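Local coordinates for protein arabinan endo-1,5-alpha-l-arabinosidase A (Cellvibrio cellulosa, PDB 1GYE) that cleaves the alpha-1,5-arabinofuranosyl bonds of linear arabinan, releasing almost exclusively arabinotriose during plant cell-wall breakdown, at residues A[24-29]-A[60-65]; A[46-51]-A[78-83]. All coordinates share one frame; numbering follows the deposited sequence.

Contact 1 (A[24-29]-A[60-65]); sequences PGITIY and GHLWAP. With AHR (alpha-L-arabinofuranose), chain B; AHR (alpha-L-arabinofuranose), chain C; AHR (alpha-L-arabinofuranose), chain D.
Gly25 and Gly60 join the two segments through a single backbone hydrogen bond, Gly25 N to Gly60 O at 3.1 Å, with an N-H...O angle of 158°. The same carbonyl oxygen also receives a CA-H...O contact from Pro24. Both glycines suit their backbones: Gly25 has a positive phi, and the backbone of Gly60 (phi 103°) leaves little room beside the carbonyl oxygen of the residue before it, a conformation glycine takes readily. Next to this bond Pro24 and His61 form an antiparallel, non-hydrogen-bonded pair, so a proline, which has no N-H to donate, costs no hydrogen bond in this pair.

The pyrrolidine ring of Pro24 lies alongside the imidazole, with Pro24 CD 3.3 Å from His61 ND1 and Pro24 CG 3.5 Å from His61 CE1. In the five-bladed beta-propeller of this family 43 enzyme, the pair joins the end of strand 16-24 to the start of strand 61-70, beside the glycan-binding cleft. His61 ND1 is 3.2 Å from O2 of the chain C arabinofuranose. Trp63 lays one ring face under the sugars: O5 of the chain B arabinofuranose sits 3.4 Å above the ring plane, displaced from the ring centre, and C1 of the chain D arabinofuranose lies over the same face. A broad indole suits a flat sugar-binding platform, while Asp4, Glu190 and Gln285 supply hydrogen bonds to the glycan.

Apolar contacts fill the side turned from the sugars. Ile26 and Leu62 run nearly perpendicular, Ile26 CD1 reaching 3.5 Å from Leu62 CB. With CG1 of Ile26 anti to the carbonyl carbon (chi1 -61°), Ile26 CD1 reaches between Leu62 and the Pro65 ring, 3.9 Å from Pro65 CB. Leu62 CD1 packs 3.6 Å from Gly25 CA, and Phe20 and Tyr78 add apolar surface around Ile26.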
ATOM      1  N   PRO A  24      14.916  -0.158  -4.571  1.00 17.05           N
ATOM      2  CA  PRO A  24      15.452   0.250  -5.895  1.00 17.13           C
ATOM      3  C   PRO A  24      14.663  -0.454  -7.007  1.00 17.32           C
ATOM      4  O   PRO A  24      14.585  -1.697  -6.967  1.00 18.46           O
ATOM      5  CB  PRO A  24      16.925  -0.220  -5.853  1.00 16.24           C
ATOM      6  CG  PRO A  24      17.275  -0.226  -4.400  1.00 16.40           C
ATOM      7  CD  PRO A  24      15.977  -0.683  -3.677  1.00 17.08           C
ATOM      8  N   GLY A  25      14.048   0.310  -7.918  1.00 16.82           N
ATOM      9  CA  GLY A  25      13.191  -0.231  -8.980  1.00 16.57           C
ATOM     10  C   GLY A  25      12.033  -1.146  -8.575  1.00 17.02           C
ATOM     11  O   GLY A  25      11.413  -1.794  -9.433  1.00 16.82           O
ATOM     12  N   ILE A  26      11.712  -1.153  -7.281  1.00 16.76           N
ATOM     13  CA  ILE A  26      10.840  -2.155  -6.647  1.00 16.73           C
ATOM     14  C   ILE A  26      11.523  -3.536  -6.542  1.00 16.79           C
ATOM     15  O   ILE A  26      11.743  -4.237  -7.557  1.00 16.58           O
ATOM     16  CB  ILE A  26       9.399  -2.283  -7.288  1.00 16.67           C
ATOM     17  CG1 ILE A  26       8.585  -0.981  -7.210  1.00 16.13           C
ATOM     18  CG2 ILE A  26       8.625  -3.480  -6.654  1.00 13.96           C
ATOM     19  CD1 ILE A  26       8.469  -0.372  -5.835  1.00 16.53           C
ATOM     20  N   THR A  27      11.831  -3.913  -5.299  1.00 16.68           N
ATOM     21  CA  THR A  27      12.355  -5.244  -4.944  1.00 16.60           C
ATOM     22  C   THR A  27      11.262  -6.319  -5.036  1.00 16.66           C
ATOM     23  O   THR A  27      10.146  -6.149  -4.530  1.00 16.73           O
ATOM     24  CB  THR A  27      12.938  -5.202  -3.498  1.00 17.04           C
ATOM     25  OG1 THR A  27      13.645  -3.955  -3.268  1.00 15.25           O
ATOM     26  CG2 THR A  27      13.981  -6.296  -3.312  1.00 16.79           C
ATOM     27  N   ILE A  28      11.568  -7.418  -5.695  1.00 16.79           N
ATOM     28  CA  ILE A  28      10.650  -8.543  -5.754  1.00 16.75           C
ATOM     29  C   ILE A  28      11.331  -9.781  -5.142  1.00 17.75           C
ATOM     30  O   ILE A  28      12.499 -10.079  -5.428  1.00 17.36           O
ATOM     31  CB  ILE A  28      10.226  -8.851  -7.223  1.00 16.40           C
ATOM     32  CG1 ILE A  28       9.812  -7.587  -7.980  1.00 15.80           C
ATOM     33  CG2 ILE A  28       9.086  -9.829  -7.234  1.00 16.55           C
ATOM     34  CD1 ILE A  28       9.638  -7.833  -9.482  1.00 13.77           C
ATOM     35  N   TYR A  29      10.594 -10.502  -4.299  1.00 18.28           N
ATOM     36  CA  TYR A  29      11.056 -11.774  -3.769  1.00 18.05           C
ATOM     37  C   TYR A  29      10.069 -12.858  -4.149  1.00 18.61           C
ATOM     38  O   TYR A  29       8.901 -12.570  -4.461  1.00 18.86           O
ATOM     39  CB  TYR A  29      11.124 -11.737  -2.250  1.00 18.09           C
ATOM     40  CG  TYR A  29      11.986 -10.664  -1.652  1.00 18.14           C
ATOM     41  CD1 TYR A  29      13.337 -10.894  -1.432  1.00 17.08           C
ATOM     42  CD2 TYR A  29      11.448  -9.412  -1.294  1.00 18.82           C
ATOM     43  CE1 TYR A  29      14.155  -9.929  -0.877  1.00 17.30           C
ATOM     44  CE2 TYR A  29      12.260  -8.427  -0.726  1.00 18.72           C
ATOM     45  CZ  TYR A  29      13.619  -8.706  -0.519  1.00 18.10           C
ATOM     46  OH  TYR A  29      14.462  -7.793   0.048  1.00 16.48           O
ATOM     47  N   GLY A  60      16.424   6.516  -6.682  1.00 15.54           N
ATOM     48  CA  GLY A  60      16.350   5.194  -7.280  1.00 14.45           C
ATOM     49  C   GLY A  60      15.371   4.234  -6.615  1.00 13.47           C
ATOM     50  O   GLY A  60      15.044   3.199  -7.216  1.00 13.27           O
ATOM     51  N   HIS A  61      14.900   4.583  -5.407  1.00 12.73           N
ATOM     52  CA  HIS A  61      13.910   3.794  -4.647  1.00 12.71           C
ATOM     53  C   HIS A  61      12.471   4.175  -4.960  1.00 13.45           C
ATOM     54  O   HIS A  61      12.037   5.305  -4.691  1.00 13.10           O
ATOM     55  CB  HIS A  61      14.153   3.914  -3.138  1.00 12.06           C
ATOM     56  CG  HIS A  61      15.523   3.467  -2.709  1.00 14.25           C
ATOM     57  ND1 HIS A  61      15.760   2.238  -2.133  1.00 12.99           N
ATOM     58  CD2 HIS A  61      16.730   4.078  -2.796  1.00 12.88           C
ATOM     59  CE1 HIS A  61      17.044   2.122  -1.856  1.00 14.16           C
ATOM     60  NE2 HIS A  61      17.655   3.224  -2.251  1.00 14.30           N
ATOM     61  N   LEU A  62      11.723   3.230  -5.526  1.00 14.30           N
ATOM     62  CA  LEU A  62      10.294   3.437  -5.744  1.00 14.43           C
ATOM     63  C   LEU A  62       9.588   3.036  -4.488  1.00 14.79           C
ATOM     64  O   LEU A  62      10.100   2.199  -3.726  1.00 14.36           O
ATOM     65  CB  LEU A  62       9.802   2.649  -6.958  1.00 14.91           C
ATOM     66  CG  LEU A  62      10.594   3.019  -8.255  1.00 15.68           C
ATOM     67  CD1 LEU A  62      10.413   1.974  -9.323  1.00 14.45           C
ATOM     68  CD2 LEU A  62      10.182   4.364  -8.817  1.00 15.21           C
ATOM     69  N   TRP A  63       8.428   3.658  -4.241  1.00 14.81           N
ATOM     70  CA  TRP A  63       7.721   3.432  -2.993  1.00 13.89           C
ATOM     71  C   TRP A  63       6.396   2.744  -3.176  1.00 14.96           C
ATOM     72  O   TRP A  63       5.637   2.988  -4.158  1.00 15.22           O
ATOM     73  CB  TRP A  63       7.427   4.736  -2.271  1.00 13.48           C
ATOM     74  CG  TRP A  63       8.602   5.620  -1.912  1.00 13.63           C
ATOM     75  CD1 TRP A  63       9.937   5.349  -2.060  1.00 10.69           C
ATOM     76  CD2 TRP A  63       8.525   6.940  -1.339  1.00 13.18           C
ATOM     77  NE1 TRP A  63      10.687   6.416  -1.621  1.00 11.85           N
ATOM     78  CE2 TRP A  63       9.864   7.410  -1.185  1.00 11.27           C
ATOM     79  CE3 TRP A  63       7.458   7.775  -0.935  1.00 11.14           C
ATOM     80  CZ2 TRP A  63      10.176   8.681  -0.657  1.00 12.89           C
ATOM     81  CZ3 TRP A  63       7.760   9.058  -0.393  1.00 12.19           C
ATOM     82  CH2 TRP A  63       9.115   9.489  -0.267  1.00 16.04           C
ATOM     83  N   ALA A  64       6.092   1.922  -2.184  1.00 14.55           N
ATOM     84  CA  ALA A  64       4.736   1.555  -1.933  1.00 14.99           C
ATOM     85  C   ALA A  64       4.081   0.991  -3.196  1.00 15.59           C
ATOM     86  O   ALA A  64       3.140   1.583  -3.736  1.00 15.23           O
ATOM     87  CB  ALA A  64       3.963   2.784  -1.408  1.00 15.47           C
ATOM     88  N   PRO A  65       4.561  -0.166  -3.666  1.00 16.51           N
ATOM     89  CA  PRO A  65       4.003  -0.760  -4.877  1.00 16.69           C
ATOM     90  C   PRO A  65       2.604  -1.289  -4.606  1.00 18.23           C
ATOM     91  O   PRO A  65       2.160  -1.489  -3.431  1.00 18.81           O
ATOM     92  CB  PRO A  65       4.941  -1.931  -5.129  1.00 16.81           C
ATOM     93  CG  PRO A  65       5.387  -2.302  -3.776  1.00 16.49           C
ATOM     94  CD  PRO A  65       5.614  -1.023  -3.072  1.00 15.77           C
TER
HETATM   95  O5  AHR B   4      10.455   5.747   1.787  0.50 29.93           O
HETATM   96  C5  AHR B   4       9.347   5.301   2.558  0.50 28.30           C
HETATM   97  C4  AHR B   4       8.188   6.210   2.303  0.50 28.25           C
HETATM   98  O4  AHR B   4       8.392   7.236   3.253  0.50 29.80           O
HETATM   99  C3  AHR B   4       6.852   5.583   2.634  0.50 27.72           C
HETATM  100  O3  AHR B   4       6.075   5.278   1.487  0.50 24.54           O
HETATM  101  C2  AHR B   4       6.174   6.671   3.426  0.50 28.80           C
HETATM  102  O2  AHR B   4       5.232   6.091   4.324  0.50 33.67           O
HETATM  103  C1  AHR B   4       7.333   7.252   4.187  0.50 27.33           C
HETATM  104  O5  AHR C   6      13.325  -2.655   3.757  0.50 24.22           O
HETATM  105  C5  AHR C   6      13.350  -2.281   2.358  0.50 23.91           C
HETATM  106  C4  AHR C   6      14.083  -0.950   2.224  0.50 24.36           C
HETATM  107  O4  AHR C   6      13.623   0.049   3.155  0.50 26.21           O
HETATM  108  C3  AHR C   6      13.925  -0.331   0.870  0.50 24.76           C
HETATM  109  O3  AHR C   6      15.080  -0.749   0.175  0.50 26.00           O
HETATM  110  C2  AHR C   6      14.097   1.128   1.208  0.50 25.42           C
HETATM  111  O2  AHR C   6      13.537   1.957   0.214  0.50 27.23           O
HETATM  112  C1  AHR C   6      13.432   1.310   2.541  0.50 25.10           C
HETATM  113  O5  AHR D   5      14.122   2.312   3.286  0.50 27.72           O
HETATM  114  C5  AHR D   5      13.244   2.934   4.265  0.50 27.43           C
HETATM  115  C4  AHR D   5      12.581   4.237   3.755  0.50 28.38           C
HETATM  116  O4  AHR D   5      11.479   3.923   2.923  0.50 27.28           O
HETATM  117  C3  AHR D   5      13.436   5.219   2.945  0.50 27.55           C
HETATM  118  O3  AHR D   5      13.463   6.465   3.629  0.50 27.60           O
HETATM  119  C2  AHR D   5      12.731   5.463   1.636  0.50 26.27           C
HETATM  120  O2  AHR D   5      13.440   4.926   0.543  0.50 23.41           O
HETATM  121  C1  AHR D   5      11.440   4.707   1.721  0.50 28.14           C

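Contact 2 (A[46-51]-A[78-83]); sequences TEPTWA and YSVSAF. With AHR (alpha-L-arabinofuranose), chain E; AHR (alpha-L-arabinofuranose), chain F.
Val80 meets Trp50 and Ala51 at the apolar centre of this contact. Val80 CG2 approaches the six-membered part of the indole obliquely, 3.5 Å from Trp50 CH2. With CG1 anti to the backbone N (chi1 179°), Val80 directs that other methyl to Ala51 CB, 3.8 Å away. The branched side chain serves both neighbours, and small alanine lets the chain come close.

Pro48 is a compact apolar surface between Tyr78 and Trp50. Its CG packs 3.7 Å from Tyr78 CE1, the side chains passing head to tail, and its CB sits over one face of the indole, which is broad enough for Val80 too and carries an N-H at its rim. Pro48 O accepts the closing bond of a type I turn from Ala51 N, with Thr49 and Trp50 at the corner.

At the polar edge Tyr78 OH lies near the indole plane, 3.2 Å from Trp50 CZ2. The phenol presents ring carbon to Pro48 and carries its hydroxyl to Asp109, its stronger partner; Trp50 NE1 bonds only weakly to Tyr78 OH (3.4 Å, 126°) and to Asp109.

Beyond Val80 the chain reaches the glycan, O5 of the chain E arabinofuranose lying in plane at the edge of the Phe83 ring. Away from the sugars, the loop after strand 36-42 packs on strand 73-80 of a propeller sheet just before helix 51-54, flanked by Leu62 of strand 61-70 and Ala89 of strand 88-95.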
ATOM      1  N   THR A  46      17.020   0.110 -13.450  1.00 17.91           N
ATOM      2  CA  THR A  46      17.565   1.272 -12.770  1.00 16.61           C
ATOM      3  C   THR A  46      16.366   2.030 -12.275  1.00 16.48           C
ATOM      4  O   THR A  46      15.858   1.692 -11.208  1.00 14.80           O
ATOM      5  CB  THR A  46      18.485   2.063 -13.686  1.00 16.71           C
ATOM      6  OG1 THR A  46      17.785   2.414 -14.880  1.00 15.82           O
ATOM      7  CG2 THR A  46      19.605   1.164 -14.206  1.00 15.11           C
ATOM      8  N   GLU A  47      15.860   2.981 -13.062  1.00 17.15           N
ATOM      9  CA  GLU A  47      14.615   3.699 -12.687  1.00 17.74           C
ATOM     10  C   GLU A  47      13.678   4.056 -13.867  1.00 17.49           C
ATOM     11  O   GLU A  47      14.062   3.934 -15.027  1.00 16.63           O
ATOM     12  CB  GLU A  47      14.959   4.957 -11.883  1.00 17.66           C
ATOM     13  CG  GLU A  47      15.910   5.883 -12.601  1.00 18.34           C
ATOM     14  CD  GLU A  47      16.747   6.713 -11.653  1.00 19.62           C
ATOM     15  OE1 GLU A  47      17.508   6.141 -10.835  1.00 19.87           O
ATOM     16  OE2 GLU A  47      16.647   7.949 -11.746  1.00 20.42           O
ATOM     17  N   PRO A  48      12.461   4.537 -13.588  1.00 17.53           N
ATOM     18  CA  PRO A  48      11.594   4.948 -14.691  1.00 17.40           C
ATOM     19  C   PRO A  48      12.267   6.128 -15.388  1.00 17.61           C
ATOM     20  O   PRO A  48      12.978   6.945 -14.750  1.00 18.02           O
ATOM     21  CB  PRO A  48      10.300   5.325 -13.999  1.00 16.55           C
ATOM     22  CG  PRO A  48      10.364   4.577 -12.664  1.00 16.88           C
ATOM     23  CD  PRO A  48      11.804   4.754 -12.286  1.00 17.84           C
ATOM     24  N   THR A  49      12.098   6.188 -16.700  1.00 16.69           N
ATOM     25  CA  THR A  49      12.757   7.232 -17.495  1.00 15.57           C
ATOM     26  C   THR A  49      12.254   8.618 -17.075  1.00 15.56           C
ATOM     27  O   THR A  49      12.931   9.599 -17.308  1.00 15.03           O
ATOM     28  CB  THR A  49      12.491   6.985 -19.019  1.00 15.43           C
ATOM     29  OG1 THR A  49      11.054   7.006 -19.250  1.00 18.56           O
ATOM     30  CG2 THR A  49      12.957   5.564 -19.429  1.00  9.73           C
ATOM     31  N   TRP A  50      11.072   8.689 -16.435  1.00 15.26           N
ATOM     32  CA  TRP A  50      10.416   9.966 -16.217  1.00 15.09           C
ATOM     33  C   TRP A  50      10.566  10.438 -14.796  1.00 15.57           C
ATOM     34  O   TRP A  50      10.193  11.567 -14.467  1.00 15.03           O
ATOM     35  CB  TRP A  50       8.950   9.882 -16.627  1.00 15.71           C
ATOM     36  CG  TRP A  50       8.184   8.725 -15.962  1.00 18.24           C
ATOM     37  CD1 TRP A  50       7.937   7.451 -16.488  1.00 19.88           C
ATOM     38  CD2 TRP A  50       7.602   8.725 -14.659  1.00 18.17           C
ATOM     39  NE1 TRP A  50       7.235   6.694 -15.579  1.00 17.08           N
ATOM     40  CE2 TRP A  50       7.007   7.455 -14.455  1.00 19.40           C
ATOM     41  CE3 TRP A  50       7.540   9.665 -13.622  1.00 18.94           C
ATOM     42  CZ2 TRP A  50       6.335   7.127 -13.263  1.00 19.77           C
ATOM     43  CZ3 TRP A  50       6.849   9.334 -12.448  1.00 18.18           C
ATOM     44  CH2 TRP A  50       6.265   8.082 -12.285  1.00 17.77           C
ATOM     45  N   ALA A  51      11.146   9.569 -13.964  1.00 16.53           N
ATOM     46  CA  ALA A  51      11.278   9.783 -12.512  1.00 17.00           C
ATOM     47  C   ALA A  51      11.913  11.134 -12.086  1.00 17.90           C
ATOM     48  O   ALA A  51      11.329  11.868 -11.264  1.00 17.84           O
ATOM     49  CB  ALA A  51      11.997   8.594 -11.852  1.00 16.42           C
ATOM     50  N   TYR A  78       3.495   1.828  -8.787  1.00 16.76           N
ATOM     51  CA  TYR A  78       4.630   2.228  -7.953  1.00 16.74           C
ATOM     52  C   TYR A  78       4.709   3.781  -7.807  1.00 17.59           C
ATOM     53  O   TYR A  78       4.135   4.529  -8.620  1.00 17.76           O
ATOM     54  CB  TYR A  78       5.920   1.702  -8.597  1.00 16.26           C
ATOM     55  CG  TYR A  78       6.110   2.264  -9.993  1.00 16.38           C
ATOM     56  CD1 TYR A  78       6.694   3.528 -10.172  1.00 15.63           C
ATOM     57  CD2 TYR A  78       5.662   1.567 -11.128  1.00 14.79           C
ATOM     58  CE1 TYR A  78       6.860   4.068 -11.442  1.00 18.10           C
ATOM     59  CE2 TYR A  78       5.827   2.100 -12.424  1.00 16.73           C
ATOM     60  CZ  TYR A  78       6.432   3.351 -12.558  1.00 19.49           C
ATOM     61  OH  TYR A  78       6.602   3.932 -13.787  1.00 20.70           O
ATOM     62  N   SER A  79       5.469   4.268  -6.820  1.00 17.88           N
ATOM     63  CA  SER A  79       5.462   5.705  -6.502  1.00 17.74           C
ATOM     64  C   SER A  79       6.836   6.337  -6.608  1.00 16.80           C
ATOM     65  O   SER A  79       7.775   5.872  -5.970  1.00 17.91           O
ATOM     66  CB  SER A  79       4.965   5.945  -5.052  1.00 17.89           C
ATOM     67  OG  SER A  79       3.751   5.277  -4.764  1.00 19.33           O
ATOM     68  N   VAL A  80       6.938   7.388  -7.408  1.00 16.69           N
ATOM     69  CA  VAL A  80       8.092   8.282  -7.462  1.00 16.79           C
ATOM     70  C   VAL A  80       7.831   9.532  -6.574  1.00 17.73           C
ATOM     71  O   VAL A  80       6.768  10.160  -6.662  1.00 19.36           O
ATOM     72  CB  VAL A  80       8.390   8.678  -8.955  1.00 17.11           C
ATOM     73  CG1 VAL A  80       9.574   9.616  -9.060  1.00 16.40           C
ATOM     74  CG2 VAL A  80       8.654   7.448  -9.849  1.00 14.40           C
ATOM     75  N   SER A  81       8.758   9.910  -5.697  1.00 17.65           N
ATOM     76  CA  SER A  81       8.468  10.975  -4.729  1.00 17.21           C
ATOM     77  C   SER A  81       9.726  11.516  -4.076  1.00 17.06           C
ATOM     78  O   SER A  81      10.830  11.134  -4.454  1.00 16.23           O
ATOM     79  CB  SER A  81       7.545  10.459  -3.619  1.00 17.97           C
ATOM     80  OG  SER A  81       6.917  11.543  -2.902  1.00 18.21           O
ATOM     81  N   ALA A  82       9.558  12.431  -3.118  1.00 16.57           N
ATOM     82  CA  ALA A  82      10.683  12.879  -2.290  1.00 17.17           C
ATOM     83  C   ALA A  82      10.189  13.049  -0.870  1.00 17.54           C
ATOM     84  O   ALA A  82       9.018  13.375  -0.651  1.00 18.05           O
ATOM     85  CB  ALA A  82      11.284  14.171  -2.789  1.00 16.82           C
ATOM     86  N   PHE A  83      11.087  12.846   0.077  1.00 17.48           N
ATOM     87  CA  PHE A  83      10.710  12.846   1.460  1.00 18.76           C
ATOM     88  C   PHE A  83      10.089  14.152   1.862  1.00 18.03           C
ATOM     89  O   PHE A  83      10.721  15.203   1.720  1.00 18.90           O
ATOM     90  CB  PHE A  83      11.915  12.614   2.382  1.00 19.86           C
ATOM     91  CG  PHE A  83      11.510  12.295   3.815  1.00 24.10           C
ATOM     92  CD1 PHE A  83      10.418  11.447   4.069  1.00 26.82           C
ATOM     93  CD2 PHE A  83      12.211  12.829   4.905  1.00 30.80           C
ATOM     94  CE1 PHE A  83      10.012  11.131   5.384  1.00 29.41           C
ATOM     95  CE2 PHE A  83      11.815  12.516   6.248  1.00 33.78           C
ATOM     96  CZ  PHE A  83      10.698  11.666   6.470  1.00 32.66           C
TER
HETATM   97  O5  AHR E   3       7.170   8.614   4.560  0.50 24.27           O
HETATM   98  C5  AHR E   3       6.251   9.250   3.731  0.50 20.93           C
HETATM   99  C4  AHR E   3       6.628  10.691   3.858  0.50 20.72           C
HETATM  100  O4  AHR E   3       6.007  11.232   5.008  0.50 18.94           O
HETATM  101  C3  AHR E   3       6.104  11.378   2.635  0.50 19.04           C
HETATM  102  O3  AHR E   3       7.224  12.013   2.029  0.50 15.92           O
HETATM  103  C2  AHR E   3       5.112  12.383   3.158  0.50 18.46           C
HETATM  104  O2  AHR E   3       3.836  12.026   2.628  0.50 15.24           O
HETATM  105  C1  AHR E   3       5.178  12.316   4.665  0.50 18.44           C
HETATM  106  O5  AHR F   1       9.301  16.532   7.116  0.50 44.53           O
HETATM  107  C5  AHR F   1       9.785  16.480   5.764  0.50 48.03           C
HETATM  108  C4  AHR F   1      10.821  17.568   5.524  0.50 51.19           C
HETATM  109  O4  AHR F   1      10.384  18.339   4.403  0.50 52.59           O
HETATM  110  C3  AHR F   1      12.176  16.999   5.095  0.50 52.01           C
HETATM  111  O3  AHR F   1      13.210  17.151   6.066  0.50 54.21           O
HETATM  112  C2  AHR F   1      12.535  17.803   3.877  0.50 52.09           C
HETATM  113  O2  AHR F   1      13.454  17.082   3.057  0.50 53.87           O
HETATM  114  C1  AHR F   1      11.151  17.910   3.280  0.50 51.88           C
HETATM  115  O1  AHR F   1      11.045  18.829   2.200  0.50 53.57           O

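In the fold
Contacts 1 and 2 are both largely buried, their centres 9 Å apart, and they meet along neighbouring strands 61-70 and 73-80 of one sheet. Trp63 N probably bonds to Ser79 O at 2.9 Å, while Leu62 CD2 packs 3.6 Å from Val80 CG2, so their apolar sides merge. Contact 1 lies nearer the chain's centre and joins strand ends by backbone pairing, with His61 and Trp63 facing the sugars. Contact 2 lies farther out and holds a loop to a strand mainly through side chains, with no backbone hydrogen bond between the segments and an aromatic and carboxylate edge. Its 78-83 segment nevertheless runs on to the glycan, where Phe83 meets further arabinofuranose units.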